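Long-range contacts in putative periplasmic protein (Salmonella enterica subsp. enterica serovar Typhimurium, PDB 4J32), which is the periplasmic immunity protein Tai4, which binds and probably inhibits the type VI secretion effector Tae4, a papain-like peptidoglycan hydrolase: residues L23-K28 and I60-S65; E12-W17 and E52-I57. One frame throughout, in Å; residues are numbered along the deposited sequence. Where two conformers were deposited one is given.

Interaction 1: residues L23-K28 and I60-S65; sequences LALVYK and IAKKYS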
# COMPACT_ATOMS: atom_id res chain seq x y z
N LEU B 23 -4.11 0.55 4.28
CA LEU B 23 -4.16 1.24 2.97
C LEU B 23 -5.61 1.57 2.59
O LEU B 23 -5.89 2.67 2.08
CB LEU B 23 -3.45 0.38 1.91
CG LEU B 23 -1.95 0.16 2.09
CD1 LEU B 23 -1.41 -0.90 1.08
CD2 LEU B 23 -1.17 1.52 1.96
N ALA B 24 -6.54 0.66 2.90
CA ALA B 24 -7.97 0.91 2.71
C ALA B 24 -8.47 2.09 3.54
O ALA B 24 -9.43 2.75 3.16
CB ALA B 24 -8.79 -0.34 3.05
N LEU B 25 -7.87 2.30 4.71
CA LEU B 25 -8.23 3.46 5.53
C LEU B 25 -7.71 4.80 5.02
O LEU B 25 -8.43 5.80 5.07
CB LEU B 25 -7.75 3.28 6.98
CG LEU B 25 -8.31 2.11 7.79
CD1 LEU B 25 -7.68 2.11 9.20
CD2 LEU B 25 -9.83 2.18 7.87
N VAL B 26 -6.46 4.84 4.59
CA VAL B 26 -5.79 6.13 4.35
C VAL B 26 -6.07 6.77 2.99
O VAL B 26 -6.00 7.98 2.85
CB VAL B 26 -4.25 6.09 4.62
CG1 VAL B 26 -3.95 5.65 6.09
CG2 VAL B 26 -3.53 5.19 3.62
N TYR B 27 -6.39 5.95 1.99
CA TYR B 27 -6.55 6.46 0.63
C TYR B 27 -8.00 6.88 0.39
O TYR B 27 -8.91 6.24 0.90
CB TYR B 27 -6.18 5.35 -0.36
CG TYR B 27 -4.70 4.98 -0.42
CD1 TYR B 27 -3.69 5.96 -0.36
CD2 TYR B 27 -4.33 3.66 -0.58
CE1 TYR B 27 -2.33 5.60 -0.46
CE2 TYR B 27 -3.00 3.28 -0.69
CZ TYR B 27 -2.00 4.24 -0.62
OH TYR B 27 -0.70 3.80 -0.75
N LYS B 28 -8.19 7.94 -0.38
CA LYS B 28 -9.53 8.50 -0.60
C LYS B 28 -10.28 7.82 -1.76
O LYS B 28 -11.49 7.53 -1.68
CB LYS B 28 -9.45 10.02 -0.79
CG LYS B 28 -10.82 10.70 -0.69
CD LYS B 28 -10.85 12.17 -1.08
CE LYS B 28 -12.29 12.71 -0.92
NZ LYS B 28 -12.54 14.03 -1.55
N ILE B 60 -5.39 -0.30 16.21
CA ILE B 60 -3.99 0.17 16.13
C ILE B 60 -3.76 0.95 14.84
O ILE B 60 -3.12 2.00 14.86
CB ILE B 60 -2.96 -0.99 16.29
CG1 ILE B 60 -3.26 -1.77 17.57
CG2 ILE B 60 -1.51 -0.44 16.26
CD1 ILE B 60 -2.45 -3.11 17.70
N ALA B 61 -4.33 0.45 13.74
CA ALA B 61 -4.20 1.11 12.44
C ALA B 61 -4.70 2.55 12.54
O ALA B 61 -4.09 3.45 11.94
CB ALA B 61 -4.97 0.36 11.35
N LYS B 62 -5.79 2.75 13.29
CA LYS B 62 -6.37 4.09 13.39
C LYS B 62 -5.45 5.08 14.13
O LYS B 62 -5.58 6.29 13.93
CB LYS B 62 -7.79 4.03 13.97
CG LYS B 62 -8.83 3.42 13.00
CD LYS B 62 -10.17 3.19 13.68
CE LYS B 62 -11.27 2.66 12.76
NZ LYS B 62 -10.99 2.84 11.31
N LYS B 63 -4.51 4.57 14.93
CA LYS B 63 -3.54 5.43 15.61
C LYS B 63 -2.54 6.01 14.59
O LYS B 63 -1.90 7.03 14.85
CB LYS B 63 -2.75 4.66 16.67
CG LYS B 63 -3.60 4.17 17.86
CD LYS B 63 -2.80 3.21 18.74
CE LYS B 63 -3.70 2.67 19.85
NZ LYS B 63 -2.87 2.28 21.02
N TYR B 64 -2.42 5.35 13.44
CA TYR B 64 -1.51 5.78 12.36
C TYR B 64 -2.28 6.50 11.27
O TYR B 64 -1.78 7.47 10.72
CB TYR B 64 -0.75 4.57 11.76
CG TYR B 64 0.33 4.09 12.70
CD1 TYR B 64 1.65 4.57 12.59
CD2 TYR B 64 0.03 3.19 13.75
CE1 TYR B 64 2.64 4.17 13.50
CE2 TYR B 64 1.02 2.77 14.66
CZ TYR B 64 2.33 3.27 14.52
OH TYR B 64 3.31 2.89 15.42
N SER B 65 -3.49 6.02 10.96
CA SER B 65 -4.24 6.56 9.83
C SER B 65 -4.68 8.00 10.11
O SER B 65 -4.88 8.78 9.18
CB SER B 65 -5.44 5.67 9.45
OG SER B 65 -6.38 5.60 10.51
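The carbonyl oxygen of Ala61 receives two backbone N-H groups, from Ser65 N at 2.8 Å and Tyr64 N, and the hydroxyl of Ser65 adds a weak third bond; on the same turn, Ser65 and Ala61 meet Leu25 of the other helix. Ser65 OG lies between its own backbone N and carbonyl carbon (chi1 63°), the rotation that turns the hydroxyl back toward Ala61 O, though the bond stays weak. Leu25 reaches toward helix 51-65 with both methyls: CD1 rests 3.9 Å from Ala61 CB, and CD2 packs, in one of the two conformers of Lys62, against the ammonium nitrogen NZ, whose charge is paired with Asp58. Alanine is short enough here to admit the leucine branch. Beta-branched Val26 sets CG1 3.7 Å from Ser65 CB, where the backbones come closest. Leu25 also borders a bound 2-ethoxyethanol, probably from the crystallisation liquor. This is helix-end packing near the surface: the C-terminal turns of helices 10-26 and 51-65 converge, and helix 78-86 touches both through Val26 on Cys82 and Ala61 on Phe85.

Interaction 2: residues E12-W17 and E52-I57; sequences ELLKNW and EIYHEI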
# COMPACT_ATOMS: atom_id res chain seq x y z
N GLU B 12 1.86 -14.24 9.08
CA GLU B 12 2.06 -13.50 7.84
C GLU B 12 0.73 -13.02 7.28
O GLU B 12 0.62 -11.88 6.82
CB GLU B 12 2.76 -14.40 6.80
CG GLU B 12 4.25 -14.59 7.08
CD GLU B 12 4.93 -15.66 6.20
OE1 GLU B 12 4.27 -16.55 5.61
OE2 GLU B 12 6.18 -15.59 6.11
N LEU B 13 -0.29 -13.86 7.33
CA LEU B 13 -1.64 -13.42 6.87
C LEU B 13 -2.12 -12.21 7.67
O LEU B 13 -2.70 -11.28 7.11
CB LEU B 13 -2.67 -14.55 6.98
CG LEU B 13 -2.57 -15.75 6.04
CD1 LEU B 13 -3.54 -16.84 6.50
CD2 LEU B 13 -2.88 -15.33 4.58
N LEU B 14 -1.90 -12.23 8.98
CA LEU B 14 -2.39 -11.14 9.84
C LEU B 14 -1.63 -9.84 9.58
O LEU B 14 -2.22 -8.76 9.57
CB LEU B 14 -2.30 -11.53 11.32
CG LEU B 14 -3.33 -12.60 11.72
CD1 LEU B 14 -2.97 -13.22 13.07
CD2 LEU B 14 -4.73 -12.02 11.75
N LYS B 15 -0.33 -9.95 9.35
CA LYS B 15 0.48 -8.79 8.96
C LYS B 15 0.06 -8.28 7.57
O LYS B 15 -0.03 -7.08 7.35
CB LYS B 15 1.96 -9.15 9.00
CG LYS B 15 2.49 -9.37 10.44
CD LYS B 15 3.81 -10.15 10.45
CE LYS B 15 4.26 -10.43 11.90
NZ LYS B 15 5.60 -11.08 11.96
N ASN B 16 -0.27 -9.20 6.66
CA ASN B 16 -0.73 -8.80 5.32
C ASN B 16 -2.06 -8.10 5.39
O ASN B 16 -2.28 -7.09 4.69
CB ASN B 16 -0.82 -10.00 4.36
CG ASN B 16 0.53 -10.60 4.00
OD1 ASN B 16 1.59 -10.06 4.31
ND2 ASN B 16 0.49 -11.76 3.35
N TRP B 17 -2.96 -8.65 6.23
CA TRP B 17 -4.23 -8.01 6.54
C TRP B 17 -4.02 -6.61 7.11
O TRP B 17 -4.66 -5.66 6.68
CB TRP B 17 -5.09 -8.87 7.51
CG TRP B 17 -6.52 -8.38 7.55
CD1 TRP B 17 -7.55 -8.86 6.79
CD2 TRP B 17 -7.06 -7.32 8.34
NE1 TRP B 17 -8.70 -8.16 7.06
CE2 TRP B 17 -8.43 -7.21 8.00
CE3 TRP B 17 -6.52 -6.45 9.32
CZ2 TRP B 17 -9.29 -6.26 8.60
CZ3 TRP B 17 -7.36 -5.51 9.91
CH2 TRP B 17 -8.74 -5.42 9.56
N GLU B 52 -12.59 -10.48 16.08
CA GLU B 52 -12.13 -9.42 16.99
C GLU B 52 -10.63 -9.15 16.85
O GLU B 52 -10.20 -8.06 17.18
CB GLU B 52 -12.49 -9.70 18.45
CG GLU B 52 -13.99 -9.56 18.79
CD GLU B 52 -14.81 -10.78 18.38
OE1 GLU B 52 -14.24 -11.82 17.95
OE2 GLU B 52 -16.05 -10.70 18.52
N ILE B 53 -9.82 -10.11 16.40
CA ILE B 53 -8.39 -9.77 16.23
C ILE B 53 -8.20 -8.75 15.12
O ILE B 53 -7.36 -7.87 15.21
CB ILE B 53 -7.45 -11.00 16.09
CG1 ILE B 53 -6.03 -10.60 16.59
CG2 ILE B 53 -7.48 -11.59 14.67
CD1 ILE B 53 -5.03 -11.78 16.65
N TYR B 54 -9.02 -8.85 14.08
CA TYR B 54 -8.97 -7.86 13.00
C TYR B 54 -9.50 -6.49 13.47
O TYR B 54 -8.96 -5.45 13.06
CB TYR B 54 -9.75 -8.36 11.78
CG TYR B 54 -9.29 -9.73 11.33
CD1 TYR B 54 -8.25 -9.86 10.41
CD2 TYR B 54 -9.92 -10.88 11.82
CE1 TYR B 54 -7.82 -11.12 9.98
CE2 TYR B 54 -9.49 -12.17 11.41
CZ TYR B 54 -8.46 -12.27 10.49
OH TYR B 54 -8.04 -13.50 10.06
N HIS B 55 -10.54 -6.50 14.30
CA HIS B 55 -11.04 -5.28 14.93
C HIS B 55 -9.94 -4.61 15.77
O HIS B 55 -9.83 -3.38 15.79
CB HIS B 55 -12.25 -5.54 15.85
CG HIS B 55 -13.45 -6.11 15.16
ND1 HIS B 55 -14.56 -6.53 15.86
CD2 HIS B 55 -13.71 -6.35 13.85
CE1 HIS B 55 -15.46 -7.00 15.00
NE2 HIS B 55 -14.96 -6.92 13.78
N GLU B 56 -9.14 -5.42 16.48
CA GLU B 56 -8.05 -4.84 17.28
C GLU B 56 -6.90 -4.32 16.40
O GLU B 56 -6.30 -3.29 16.70
CB GLU B 56 -7.52 -5.88 18.28
CG GLU B 56 -6.64 -5.25 19.39
CD GLU B 56 -7.32 -4.19 20.26
OE1 GLU B 56 -8.57 -4.02 20.24
OE2 GLU B 56 -6.58 -3.52 21.03
N ILE B 57 -6.56 -5.05 15.34
CA ILE B 57 -5.60 -4.55 14.35
C ILE B 57 -6.06 -3.18 13.81
O ILE B 57 -5.27 -2.23 13.72
CB ILE B 57 -5.38 -5.55 13.21
CG1 ILE B 57 -4.70 -6.81 13.77
CG2 ILE B 57 -4.49 -4.93 12.09
CD1 ILE B 57 -4.59 -8.02 12.79
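One face of the Trp17 indole is covered by Tyr54, and Ile57 CG2 lies at the indole edge, near its plane. This is a T-shaped (edge-to-face) aromatic pair in the core of an all-helical fold: the edge of the tyrosine ring turns to the indole face, with the planes at 66° and the centroid of the indole five-membered ring 4.7 Å from that of the Tyr54 ring. Tyr54 CD1 sits over the middle of the indole and comes within 3.5 Å of Trp17 CD2. The six-membered ring takes a second contact, a CH-pi interaction from Tyr54 CB, 3.9 Å from its centroid and nearly on the ring normal. With CG anti to the backbone N (chi1 -165°), the indole extends across to helix 51-65; the axes of the two segments approach to 10.9 Å and cross at -46°. Large aromatic side chains suit so wide a spacing. Outside the pair, His21 stacks with Trp17, and Ala40 of helix 30-46 also touches it. Tyr54 also packs on Arg92 of the putative cytoplasmic protein chain, so the contact lies beside the interface with it. Branched aliphatic groups complete the packing: Leu14 CD2 touches Ile53 CG2 and Ile57 CD1, and approaches Tyr54 CE1 to 3.7 Å.

How the interactions relate
From the N terminus, helix 10-26 supplies first residues 12-17 and then, near its end, residues 23-28. The chain next runs through helix 30-46 before helix 51-65 returns, where residues 52-57 close interaction 2 and residues 60-65 then close interaction 1. Since the segments alternate along the sequence, the two contacts cross rather than nest. Both join the same pair of helices, with centres 13 Å apart: interaction 2 is the buried one, toward their N-terminal parts, and interaction 1 lies near the surface at their C-terminal ends. Helix 89-96 packs along helix 51-65 at both contacts, through Ile57 and Ile60, and helix 78-86 adds to interaction 1.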